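Local coordinates for protein exotoxin A (Pseudomonas aeruginosa, PDB 1IKP) that acts as a three-domain toxin that transfers ADP-ribose from NAD, probably to elongation factor 2 of the host cell, at residues A[130-134]-A[244-248]; A[250-256]-A[362-367]; A[247-251]-A[269-273]; A[194-198]-A[213-217]. The protein carries 2 engineered substitutions. One frame throughout, in Å; residues are numbered along the deposited sequence.

How the contacts relate
Contact 1 is the core of the set: a buried pair of strands held by backbone hydrogen bonds. Contact 3 starts from the end of the same strand, 245-248, and is purely apolar across its segments. Contact 2 takes over just downstream and is only partly buried; there backbone carbonyls, a serine hydroxyl and bridging waters do most of the work. A salt bridge from Arg247 to Asp366 ties contact 2 to both contact 1 and contact 3. Contact 4, also partly buried, relies on a covalent disulfide. Its Leu196 packs on Ile132 and Ile244 of contact 1 and its Val195 on Ile132, whereas the centres of contacts 4 and 2 are about 28 Å apart, with no touch.

Contact 1: residues A[130-134]-A[244-248]; sequences SPIYT and ISHRL
Ile132 bonds on both sides of His246 across two parallel strands, 126-136 and 245-248, whose short segments run 25° apart. Its N donates to Ser245 O at 2.8 Å, and its O receives Arg247 N at 3.0 Å. The ladder stretches further on, where Thr134 N to Arg247 O is a weak bond of 3.5 Å. A CA-H...O contact, His246 CA to Ile132 O at 3.2 Å, adds a second, weaker approach to the same oxygen. Water 1 bridges Ser130 O and Ser245 N at that end of the pairing.

Side-chain contact falls on both faces of the sheet. With Ile132 and His246 on one face, Ile132 CB sits over the imidazole, 3.9 Å from the centroid of the His246 ring and 17° off its normal. A chi1 of -60° places Ile132 CG1 beside the backbone N and CG2 anti to it, bringing CG2 against His246 CD2 and NE2, while CD1 reaches CE1 and also touches Ile244 CG2 at 4.0 Å. His246 NE2 is buried with no partner in the model. On the other face Tyr133 CD1 meets Arg247 CB obliquely at 3.9 Å; beyond CB the arginine stretches out to salt bridges with Asp366 and Asp387. A polar atom, Ser245 OG, packs against the proline ring, 3.4 Å from Pro131 CB. Thr134 CB packs on Leu248 CD1, and its OG1 bonds Lys114.

Strand 245-248 pairs antiparallel with 367-371 along its other edge, so this is a parallel step in a mixed, mostly antiparallel sheet that runs on from the binding region of the toxin.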
loop_
_atom_site.group_PDB
_atom_site.type_symbol
_atom_site.label_atom_id
_atom_site.label_comp_id
_atom_site.label_asym_id
_atom_site.label_seq_id
_atom_site.Cartn_x
_atom_site.Cartn_y
_atom_site.Cartn_z
ATOM N N SER A 130 -14.969 -8.738 -2.316
ATOM C CA SER A 130 -13.830 -9.397 -1.710
ATOM C C SER A 130 -12.589 -8.532 -1.890
ATOM O O SER A 130 -12.627 -7.508 -2.544
ATOM C CB SER A 130 -13.505 -10.700 -2.465
ATOM O OG SER A 130 -12.904 -10.428 -3.751
ATOM N N PRO A 131 -11.491 -8.937 -1.247
ATOM C CA PRO A 131 -10.241 -8.213 -1.416
ATOM C C PRO A 131 -9.878 -8.449 -2.905
ATOM O O PRO A 131 -10.440 -9.335 -3.586
ATOM C CB PRO A 131 -9.275 -9.008 -0.550
ATOM C CG PRO A 131 -10.106 -9.431 0.600
ATOM C CD PRO A 131 -11.433 -9.827 -0.064
ATOM N N ILE A 132 -8.947 -7.644 -3.402
ATOM C CA ILE A 132 -8.400 -7.786 -4.747
ATOM C C ILE A 132 -7.167 -8.692 -4.556
ATOM O O ILE A 132 -6.240 -8.337 -3.827
ATOM C CB ILE A 132 -7.995 -6.428 -5.316
ATOM C CG1 ILE A 132 -9.238 -5.530 -5.380
ATOM C CG2 ILE A 132 -7.358 -6.607 -6.693
ATOM C CD1 ILE A 132 -8.963 -4.102 -5.766
ATOM N N TYR A 133 -7.186 -9.856 -5.192
ATOM C CA TYR A 133 -6.122 -10.845 -5.050
ATOM C C TYR A 133 -5.167 -10.804 -6.233
ATOM O O TYR A 133 -5.593 -10.683 -7.376
ATOM C CB TYR A 133 -6.728 -12.248 -4.909
ATOM C CG TYR A 133 -7.652 -12.396 -3.719
ATOM C CD1 TYR A 133 -7.165 -12.459 -2.415
ATOM C CD2 TYR A 133 -9.027 -12.499 -3.913
ATOM C CE1 TYR A 133 -8.029 -12.634 -1.325
ATOM C CE2 TYR A 133 -9.879 -12.663 -2.852
ATOM C CZ TYR A 133 -9.389 -12.740 -1.562
ATOM O OH TYR A 133 -10.244 -12.956 -0.515
ATOM N N THR A 134 -3.865 -10.881 -5.957
ATOM C CA THR A 134 -2.881 -10.845 -7.029
ATOM C C THR A 134 -2.195 -12.224 -7.245
ATOM O O THR A 134 -1.660 -12.815 -6.307
ATOM C CB THR A 134 -1.807 -9.783 -6.719
ATOM O OG1 THR A 134 -2.420 -8.489 -6.698
ATOM C CG2 THR A 134 -0.707 -9.789 -7.780
ATOM N N ILE A 244 -11.616 -0.671 0.467
ATOM C CA ILE A 244 -11.044 -1.503 -0.582
ATOM C C ILE A 244 -9.777 -2.130 -0.033
ATOM O O ILE A 244 -8.970 -1.455 0.617
ATOM C CB ILE A 244 -10.661 -0.665 -1.807
ATOM C CG1 ILE A 244 -11.921 -0.010 -2.404
ATOM C CG2 ILE A 244 -9.976 -1.521 -2.850
ATOM C CD1 ILE A 244 -11.581 1.108 -3.373
ATOM N N SER A 245 -9.596 -3.422 -0.266
ATOM C CA SER A 245 -8.357 -4.046 0.184
ATOM C C SER A 245 -7.756 -4.930 -0.873
ATOM O O SER A 245 -8.430 -5.389 -1.769
ATOM C CB SER A 245 -8.580 -4.881 1.451
ATOM O OG SER A 245 -9.277 -6.105 1.172
ATOM N N HIS A 246 -6.447 -5.135 -0.762
ATOM C CA HIS A 246 -5.700 -6.038 -1.625
ATOM C C HIS A 246 -5.102 -7.091 -0.679
ATOM O O HIS A 246 -4.949 -6.857 0.520
ATOM C CB HIS A 246 -4.513 -5.338 -2.288
ATOM C CG HIS A 246 -4.821 -4.644 -3.578
ATOM N ND1 HIS A 246 -5.385 -3.385 -3.637
ATOM C CD2 HIS A 246 -4.579 -5.010 -4.860
ATOM C CE1 HIS A 246 -5.470 -3.008 -4.901
ATOM N NE2 HIS A 246 -4.988 -3.970 -5.663
ATOM N N ARG A 247 -4.796 -8.265 -1.215
ATOM C CA ARG A 247 -4.103 -9.305 -0.438
ATOM C C ARG A 247 -3.099 -9.953 -1.375
ATOM O O ARG A 247 -3.411 -10.245 -2.547
ATOM C CB ARG A 247 -5.070 -10.344 0.150
ATOM C CG ARG A 247 -4.375 -11.323 1.108
ATOM C CD ARG A 247 -5.350 -11.907 2.145
ATOM N NE ARG A 247 -4.684 -12.801 3.084
ATOM C CZ ARG A 247 -4.990 -12.930 4.374
ATOM N NH1 ARG A 247 -5.958 -12.221 4.946
ATOM N NH2 ARG A 247 -4.313 -13.807 5.102
ATOM N N LEU A 248 -1.864 -10.125 -0.880
ATOM C CA LEU A 248 -0.791 -10.717 -1.667
ATOM C C LEU A 248 -0.129 -11.804 -0.830
ATOM O O LEU A 248 0.355 -11.562 0.271
ATOM C CB LEU A 248 0.256 -9.648 -2.027
ATOM C CG LEU A 248 1.451 -10.158 -2.847
ATOM C CD1 LEU A 248 1.009 -10.789 -4.141
ATOM C CD2 LEU A 248 2.398 -8.979 -3.124
HETATM O O HOH W 1 -11.834 -4.831 -1.691
#

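Contact 2: residues A[250-256]-A[362-367]; sequences FPEGGSL and AANADV. Unlike the reference sequence in segment 362-367: Asn364 (reference Ser).
Phe250 meets Val367 obliquely, ring atom CE2 of Phe250 lying 3.8 Å from CG2 of Val367. Its backbone is reached through water: water 2 accepts from Phe250 N, lies 2.6 Å from Asp366 OD1, which also bonds His249 ND1, and is itself bonded to Asn364 O. Water 3 joins that same Asn364 O to Phe250 O. The other carboxylate oxygen, Asp366 OD2, is in a salt bridge with Arg247.

Phe250 also opens a type I turn, closed by Gly253 N to Phe250 O at 2.9 Å. Gly253, at phi 75°, brings its CA within 3.2 Å of Asn364 ND2; this asparagine departs from the reference sequence, which has serine. Gly254 is the N-cap residue of helix 255-265, and its N makes a weak bond of 3.3 Å to Ala363 O. Ser255 has its OG set between the backbone N and the carbonyl carbon (chi1 57°), where it donates to Ala365 O at 2.6 Å, in the carbonyl plane and on a lone pair. Leu256 N also donates to Ala363 O, weakly at 3.5 Å but nearly straight at 165°, while Leu256 CB packs 3.6 Å from Ala362 O.

Ala363 O thus faces the first amides of the helix. Such a carbonyl would be expected to complement the positive end of the helix dipole, while the short serine bond joins the helix start to the loop before strand 367-371.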
loop_
_atom_site.group_PDB
_atom_site.type_symbol
_atom_site.label_atom_id
_atom_site.label_comp_id
_atom_site.label_asym_id
_atom_site.label_seq_id
_atom_site.Cartn_x
_atom_site.Cartn_y
_atom_site.Cartn_z
ATOM N N PHE A 250 2.818 -14.644 -0.457
ATOM C CA PHE A 250 4.215 -14.890 -0.839
ATOM C C PHE A 250 4.464 -16.396 -0.647
ATOM O O PHE A 250 4.812 -16.841 0.435
ATOM C CB PHE A 250 5.145 -14.082 0.072
ATOM C CG PHE A 250 5.155 -12.601 -0.222
ATOM C CD1 PHE A 250 6.257 -12.015 -0.840
ATOM C CD2 PHE A 250 4.068 -11.794 0.114
ATOM C CE1 PHE A 250 6.288 -10.651 -1.123
ATOM C CE2 PHE A 250 4.081 -10.415 -0.168
ATOM C CZ PHE A 250 5.203 -9.844 -0.789
ATOM N N PRO A 251 4.300 -17.193 -1.711
ATOM C CA PRO A 251 4.503 -18.641 -1.595
ATOM C C PRO A 251 5.864 -19.097 -1.074
ATOM O O PRO A 251 5.943 -20.129 -0.410
ATOM C CB PRO A 251 4.224 -19.149 -3.010
ATOM C CG PRO A 251 3.342 -18.132 -3.578
ATOM C CD PRO A 251 3.908 -16.836 -3.084
ATOM N N GLU A 252 6.904 -18.331 -1.369
ATOM C CA GLU A 252 8.251 -18.666 -0.907
ATOM C C GLU A 252 8.649 -17.828 0.306
ATOM O O GLU A 252 9.819 -17.799 0.700
ATOM C CB GLU A 252 9.267 -18.469 -2.036
ATOM C CG GLU A 252 9.212 -19.564 -3.098
ATOM C CD GLU A 252 10.100 -19.274 -4.289
ATOM O OE1 GLU A 252 11.308 -19.038 -4.084
ATOM O OE2 GLU A 252 9.592 -19.287 -5.430
ATOM N N GLY A 253 7.671 -17.162 0.912
ATOM C CA GLY A 253 7.945 -16.330 2.072
ATOM C C GLY A 253 8.616 -15.019 1.696
ATOM O O GLY A 253 8.657 -14.656 0.525
ATOM N N GLY A 254 9.135 -14.304 2.696
ATOM C CA GLY A 254 9.815 -13.045 2.427
ATOM C C GLY A 254 8.887 -11.843 2.320
ATOM O O GLY A 254 9.259 -10.821 1.742
ATOM N N SER A 255 7.691 -11.957 2.880
ATOM C CA SER A 255 6.754 -10.836 2.787
ATOM C C SER A 255 7.197 -9.582 3.557
ATOM O O SER A 255 7.104 -8.470 3.029
ATOM C CB SER A 255 5.381 -11.280 3.243
ATOM O OG SER A 255 5.452 -11.779 4.552
ATOM N N LEU A 256 7.669 -9.741 4.792
ATOM C CA LEU A 256 8.099 -8.586 5.566
ATOM C C LEU A 256 9.241 -7.861 4.857
ATOM O O LEU A 256 9.288 -6.622 4.837
ATOM C CB LEU A 256 8.534 -9.019 6.962
ATOM C CG LEU A 256 8.983 -7.930 7.944
ATOM C CD1 LEU A 256 7.828 -6.991 8.263
ATOM C CD2 LEU A 256 9.482 -8.586 9.217
ATOM N N ALA A 362 5.708 -13.496 11.106
ATOM C CA ALA A 362 5.660 -12.174 10.495
ATOM C C ALA A 362 6.493 -12.149 9.225
ATOM O O ALA A 362 6.200 -11.424 8.282
ATOM C CB ALA A 362 6.188 -11.118 11.492
ATOM N N ALA A 363 7.554 -12.947 9.192
ATOM C CA ALA A 363 8.423 -12.990 8.034
ATOM C C ALA A 363 7.777 -13.454 6.737
ATOM O O ALA A 363 8.205 -13.058 5.640
ATOM C CB ALA A 363 9.621 -13.893 8.336
ATOM N N ASN A 364 6.750 -14.294 6.871
ATOM C CA ASN A 364 6.103 -14.884 5.705
ATOM C C ASN A 364 4.610 -14.640 5.545
ATOM O O ASN A 364 4.019 -15.141 4.580
ATOM C CB ASN A 364 6.337 -16.397 5.741
ATOM C CG ASN A 364 7.782 -16.739 5.956
ATOM O OD1 ASN A 364 8.112 -17.539 6.848
ATOM N ND2 ASN A 364 8.658 -16.148 5.158
ATOM N N ALA A 365 3.995 -13.899 6.468
ATOM C CA ALA A 365 2.544 -13.656 6.400
ATOM C C ALA A 365 2.138 -12.870 5.153
ATOM O O ALA A 365 2.914 -12.090 4.602
ATOM C CB ALA A 365 2.075 -12.912 7.634
ATOM N N ASP A 366 0.908 -13.090 4.690
ATOM C CA ASP A 366 0.386 -12.361 3.533
ATOM C C ASP A 366 0.381 -10.872 3.842
ATOM O O ASP A 366 0.320 -10.494 5.009
ATOM C CB ASP A 366 -1.073 -12.715 3.284
ATOM C CG ASP A 366 -1.292 -14.114 2.758
ATOM O OD1 ASP A 366 -0.332 -14.871 2.507
ATOM O OD2 ASP A 366 -2.497 -14.430 2.581
ATOM N N VAL A 367 0.464 -10.047 2.808
ATOM C CA VAL A 367 0.342 -8.604 3.016
ATOM C C VAL A 367 -1.061 -8.144 2.591
ATOM O O VAL A 367 -1.496 -8.435 1.470
ATOM C CB VAL A 367 1.359 -7.796 2.192
ATOM C CG1 VAL A 367 1.129 -6.283 2.423
ATOM C CG2 VAL A 367 2.781 -8.189 2.601
HETATM O O HOH W 2 2.309 -14.854 2.354
HETATM O O HOH W 3 4.458 -17.421 2.959
#

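Contact 3: residues A[247-251]-A[269-273]; sequences RLHFP and LETFT
The end of strand 245-248 and the loop after it pack, through Leu248 and Phe250, on the 3-10 turn 269-271 and the loop residue Thr273 that follows it. No hydrogen bond crosses between the segments. Leu248 and Leu269 lie side by side, their branches running opposite ways, with CD2 of Leu248 3.6 Å from CD2 of Leu269. The same Leu248 methyl meets CG2 of Thr273 at 3.9 Å, these two side chains reaching toward each other tip to tip.

Thr273 CG2 carries most of the contact with Phe250. It sits over one face of the ring in a CH-pi contact, 3.8 Å from the Phe250 centroid and 26° off the normal, displaced toward the rim beside CE1. With chi1 at 45°, Thr273 turns this methyl to the ring and its OG1 to within 3.0 Å of Glu270 O in its own turn. Leu269 CD1 comes instead to the ring's edge, 4.2 Å from Phe250 CZ. The turn is held from within by Phe272 N to Leu269 O.

Ser255 CA, from the first turn of helix 255-265, lies against the opposite face of the Phe250 ring, which is therefore held between helix and loop. Val367 of strand 367-371 touches Leu269; the Glu270 carboxylate binds Lys114 and Asn112, and Tyr87 of strand 85-90 packs on Leu248.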
loop_
_atom_site.group_PDB
_atom_site.type_symbol
_atom_site.label_atom_id
_atom_site.label_comp_id
_atom_site.label_asym_id
_atom_site.label_seq_id
_atom_site.Cartn_x
_atom_site.Cartn_y
_atom_site.Cartn_z
ATOM N N ARG A 247 -4.796 -8.265 -1.215
ATOM C CA ARG A 247 -4.103 -9.305 -0.438
ATOM C C ARG A 247 -3.099 -9.953 -1.375
ATOM O O ARG A 247 -3.411 -10.245 -2.547
ATOM C CB ARG A 247 -5.070 -10.344 0.150
ATOM C CG ARG A 247 -4.375 -11.323 1.108
ATOM C CD ARG A 247 -5.350 -11.907 2.145
ATOM N NE ARG A 247 -4.684 -12.801 3.084
ATOM C CZ ARG A 247 -4.990 -12.930 4.374
ATOM N NH1 ARG A 247 -5.958 -12.221 4.946
ATOM N NH2 ARG A 247 -4.313 -13.807 5.102
ATOM N N LEU A 248 -1.864 -10.125 -0.880
ATOM C CA LEU A 248 -0.791 -10.717 -1.667
ATOM C C LEU A 248 -0.129 -11.804 -0.830
ATOM O O LEU A 248 0.355 -11.562 0.271
ATOM C CB LEU A 248 0.256 -9.648 -2.027
ATOM C CG LEU A 248 1.451 -10.158 -2.847
ATOM C CD1 LEU A 248 1.009 -10.789 -4.141
ATOM C CD2 LEU A 248 2.398 -8.979 -3.124
ATOM N N HIS A 249 -0.148 -13.011 -1.371
ATOM C CA HIS A 249 0.443 -14.183 -0.743
ATOM C C HIS A 249 1.837 -14.372 -1.327
ATOM O O HIS A 249 2.013 -14.237 -2.538
ATOM C CB HIS A 249 -0.461 -15.388 -1.040
ATOM C CG HIS A 249 0.154 -16.721 -0.747
ATOM N ND1 HIS A 249 0.708 -17.052 0.473
ATOM C CD2 HIS A 249 0.237 -17.829 -1.514
ATOM C CE1 HIS A 249 1.108 -18.315 0.436
ATOM N NE2 HIS A 249 0.832 -18.807 -0.756
ATOM N N PHE A 250 2.818 -14.644 -0.457
ATOM C CA PHE A 250 4.215 -14.890 -0.839
ATOM C C PHE A 250 4.464 -16.396 -0.647
ATOM O O PHE A 250 4.812 -16.841 0.435
ATOM C CB PHE A 250 5.145 -14.082 0.072
ATOM C CG PHE A 250 5.155 -12.601 -0.222
ATOM C CD1 PHE A 250 6.257 -12.015 -0.840
ATOM C CD2 PHE A 250 4.068 -11.794 0.114
ATOM C CE1 PHE A 250 6.288 -10.651 -1.123
ATOM C CE2 PHE A 250 4.081 -10.415 -0.168
ATOM C CZ PHE A 250 5.203 -9.844 -0.789
ATOM N N PRO A 251 4.300 -17.193 -1.711
ATOM C CA PRO A 251 4.503 -18.641 -1.595
ATOM C C PRO A 251 5.864 -19.097 -1.074
ATOM O O PRO A 251 5.943 -20.129 -0.410
ATOM C CB PRO A 251 4.224 -19.149 -3.010
ATOM C CG PRO A 251 3.342 -18.132 -3.578
ATOM C CD PRO A 251 3.908 -16.836 -3.084
ATOM N N LEU A 269 4.813 -3.251 -4.265
ATOM C CA LEU A 269 5.001 -4.471 -3.523
ATOM C C LEU A 269 5.106 -5.669 -4.466
ATOM O O LEU A 269 5.989 -6.520 -4.312
ATOM C CB LEU A 269 3.841 -4.671 -2.553
ATOM C CG LEU A 269 3.917 -5.905 -1.650
ATOM C CD1 LEU A 269 4.983 -5.679 -0.592
ATOM C CD2 LEU A 269 2.580 -6.150 -0.984
ATOM N N GLU A 270 4.233 -5.724 -5.472
ATOM C CA GLU A 270 4.220 -6.850 -6.400
ATOM C C GLU A 270 5.462 -6.969 -7.304
ATOM O O GLU A 270 5.627 -7.957 -8.022
ATOM C CB GLU A 270 2.913 -6.838 -7.216
ATOM C CG GLU A 270 2.705 -5.596 -8.055
ATOM C CD GLU A 270 1.273 -5.489 -8.616
ATOM O OE1 GLU A 270 1.134 -5.473 -9.841
ATOM O OE2 GLU A 270 0.315 -5.402 -7.822
ATOM N N THR A 271 6.348 -5.982 -7.265
ATOM C CA THR A 271 7.574 -6.056 -8.040
ATOM C C THR A 271 8.429 -7.162 -7.416
ATOM O O THR A 271 9.189 -7.856 -8.102
ATOM C CB THR A 271 8.320 -4.718 -7.975
ATOM O OG1 THR A 271 7.634 -3.770 -8.804
ATOM C CG2 THR A 271 9.765 -4.874 -8.436
ATOM N N PHE A 272 8.262 -7.355 -6.117
ATOM C CA PHE A 272 9.040 -8.365 -5.399
ATOM C C PHE A 272 8.519 -9.794 -5.476
ATOM O O PHE A 272 9.169 -10.724 -4.988
ATOM C CB PHE A 272 9.204 -7.922 -3.952
ATOM C CG PHE A 272 9.940 -6.621 -3.827
ATOM C CD1 PHE A 272 11.324 -6.574 -3.999
ATOM C CD2 PHE A 272 9.251 -5.431 -3.630
ATOM C CE1 PHE A 272 12.015 -5.355 -3.986
ATOM C CE2 PHE A 272 9.929 -4.198 -3.612
ATOM C CZ PHE A 272 11.320 -4.166 -3.793
ATOM N N THR A 273 7.347 -9.972 -6.081
ATOM C CA THR A 273 6.764 -11.298 -6.253
ATOM C C THR A 273 6.842 -11.694 -7.724
ATOM O O THR A 273 6.315 -12.748 -8.120
ATOM C CB THR A 273 5.282 -11.347 -5.780
ATOM O OG1 THR A 273 4.578 -10.205 -6.270
ATOM C CG2 THR A 273 5.203 -11.396 -4.267
#

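Contact 4: residues A[194-198]-A[213-217]; sequences KVLCL and RCNLD
Cys197 and Cys214 close a disulfide across a short excursion of the chain that contains helix 205-210. Cys197 SG and Cys214 SG are 2.0 Å apart, and the CB-S-S-CB torsion of -88° sets the cysteine arms nearly at right angles about the bond. Cys197 lies within 195-198, where the backbone angles are helical, its N bonded to Lys194 O at 2.8 Å.

Leu216 packs beside the bridge. Its CD2 lies 3.8 Å from Cys197 CB, and CD1 meets Leu198 CD2 more loosely at 4.4 Å. Leu216 CD2 also touches Lys194 CD at 4.2 Å, so the leucine fork meets both the disulfide arm and the aliphatic part of the lysine. Tyr206 of helix 205-210 packs on Lys194 and on both cysteines, tying the enclosed helix to its closure.

Lys194 adds a polar link next to the covalent one. Fully extended beyond CG, it runs alongside the disulfide and delivers its ammonium to the backbone: Lys194 NZ donates to Cys214 O at 2.9 Å, tilted 25° from the carbonyl plane.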
loop_
_atom_site.group_PDB
_atom_site.type_symbol
_atom_site.label_atom_id
_atom_site.label_comp_id
_atom_site.label_asym_id
_atom_site.label_seq_id
_atom_site.Cartn_x
_atom_site.Cartn_y
_atom_site.Cartn_z
ATOM N N LYS A 194 -6.943 2.309 -6.718
ATOM C CA LYS A 194 -7.437 2.980 -7.914
ATOM C C LYS A 194 -7.585 2.078 -9.108
ATOM O O LYS A 194 -8.024 2.518 -10.164
ATOM C CB LYS A 194 -6.568 4.204 -8.256
ATOM C CG LYS A 194 -6.704 5.320 -7.218
ATOM C CD LYS A 194 -6.107 6.629 -7.726
ATOM C CE LYS A 194 -6.240 7.724 -6.676
ATOM N NZ LYS A 194 -5.672 8.989 -7.237
ATOM N N VAL A 195 -7.207 0.809 -8.968
ATOM C CA VAL A 195 -7.380 -0.104 -10.100
ATOM C C VAL A 195 -8.881 -0.153 -10.440
ATOM O O VAL A 195 -9.266 -0.358 -11.608
ATOM C CB VAL A 195 -6.820 -1.532 -9.772
ATOM C CG1 VAL A 195 -7.570 -2.177 -8.595
ATOM C CG2 VAL A 195 -6.910 -2.416 -10.997
ATOM N N LEU A 196 -9.721 0.069 -9.433
ATOM C CA LEU A 196 -11.175 0.052 -9.643
ATOM C C LEU A 196 -11.604 1.213 -10.526
ATOM O O LEU A 196 -12.617 1.143 -11.213
ATOM C CB LEU A 196 -11.913 0.083 -8.303
ATOM C CG LEU A 196 -11.597 -1.110 -7.378
ATOM C CD1 LEU A 196 -12.509 -1.079 -6.178
ATOM C CD2 LEU A 196 -11.772 -2.434 -8.139
ATOM N N CYS A 197 -10.819 2.280 -10.512
ATOM C CA CYS A 197 -11.095 3.464 -11.317
ATOM C C CYS A 197 -10.879 3.187 -12.798
ATOM O O CYS A 197 -11.338 3.948 -13.651
ATOM C CB CYS A 197 -10.181 4.611 -10.865
ATOM S SG CYS A 197 -10.443 5.171 -9.156
ATOM N N LEU A 198 -10.179 2.105 -13.125
ATOM C CA LEU A 198 -9.944 1.765 -14.528
ATOM C C LEU A 198 -11.086 0.925 -15.113
ATOM O O LEU A 198 -11.175 0.741 -16.335
ATOM C CB LEU A 198 -8.661 0.954 -14.675
ATOM C CG LEU A 198 -7.395 1.477 -14.017
ATOM C CD1 LEU A 198 -6.247 0.569 -14.369
ATOM C CD2 LEU A 198 -7.119 2.887 -14.474
ATOM N N ARG A 213 -12.518 11.221 -4.838
ATOM C CA ARG A 213 -12.559 11.037 -6.288
ATOM C C ARG A 213 -11.365 10.254 -6.799
ATOM O O ARG A 213 -10.300 10.284 -6.195
ATOM C CB ARG A 213 -12.562 12.394 -6.999
ATOM C CG ARG A 213 -13.753 13.290 -6.725
ATOM C CD ARG A 213 -15.011 12.799 -7.422
ATOM N NE ARG A 213 -15.946 13.894 -7.671
ATOM C CZ ARG A 213 -16.443 14.690 -6.728
ATOM N NH1 ARG A 213 -16.101 14.517 -5.457
ATOM N NH2 ARG A 213 -17.277 15.666 -7.058
ATOM N N CYS A 214 -11.541 9.564 -7.923
ATOM C CA CYS A 214 -10.447 8.805 -8.520
ATOM C C CYS A 214 -9.293 9.735 -8.866
ATOM O O CYS A 214 -8.125 9.378 -8.710
ATOM C CB CYS A 214 -10.928 8.093 -9.781
ATOM S SG CYS A 214 -11.892 6.585 -9.436
ATOM N N ASN A 215 -9.634 10.932 -9.340
ATOM C CA ASN A 215 -8.644 11.936 -9.709
ATOM C C ASN A 215 -7.460 11.314 -10.439
ATOM O O ASN A 215 -6.309 11.449 -10.021
ATOM C CB ASN A 215 -8.167 12.671 -8.453
ATOM C CG ASN A 215 -7.182 13.776 -8.765
ATOM O OD1 ASN A 215 -7.397 14.578 -9.675
ATOM N ND2 ASN A 215 -6.097 13.832 -8.004
ATOM N N LEU A 216 -7.740 10.630 -11.540
ATOM C CA LEU A 216 -6.686 9.978 -12.304
ATOM C C LEU A 216 -5.826 10.925 -13.122
ATOM O O LEU A 216 -6.301 11.962 -13.608
ATOM C CB LEU A 216 -7.282 8.943 -13.267
ATOM C CG LEU A 216 -8.129 7.799 -12.716
ATOM C CD1 LEU A 216 -8.625 6.945 -13.878
ATOM C CD2 LEU A 216 -7.296 6.956 -11.756
ATOM N N ASP A 217 -4.558 10.560 -13.270
ATOM C CA ASP A 217 -3.635 11.329 -14.084
ATOM C C ASP A 217 -4.128 11.125 -15.511
ATOM O O ASP A 217 -4.922 10.216 -15.772
ATOM C CB ASP A 217 -2.211 10.797 -13.918
ATOM C CG ASP A 217 -1.564 11.261 -12.622
ATOM O OD1 ASP A 217 -2.287 11.740 -11.722
ATOM O OD2 ASP A 217 -0.326 11.136 -12.503
#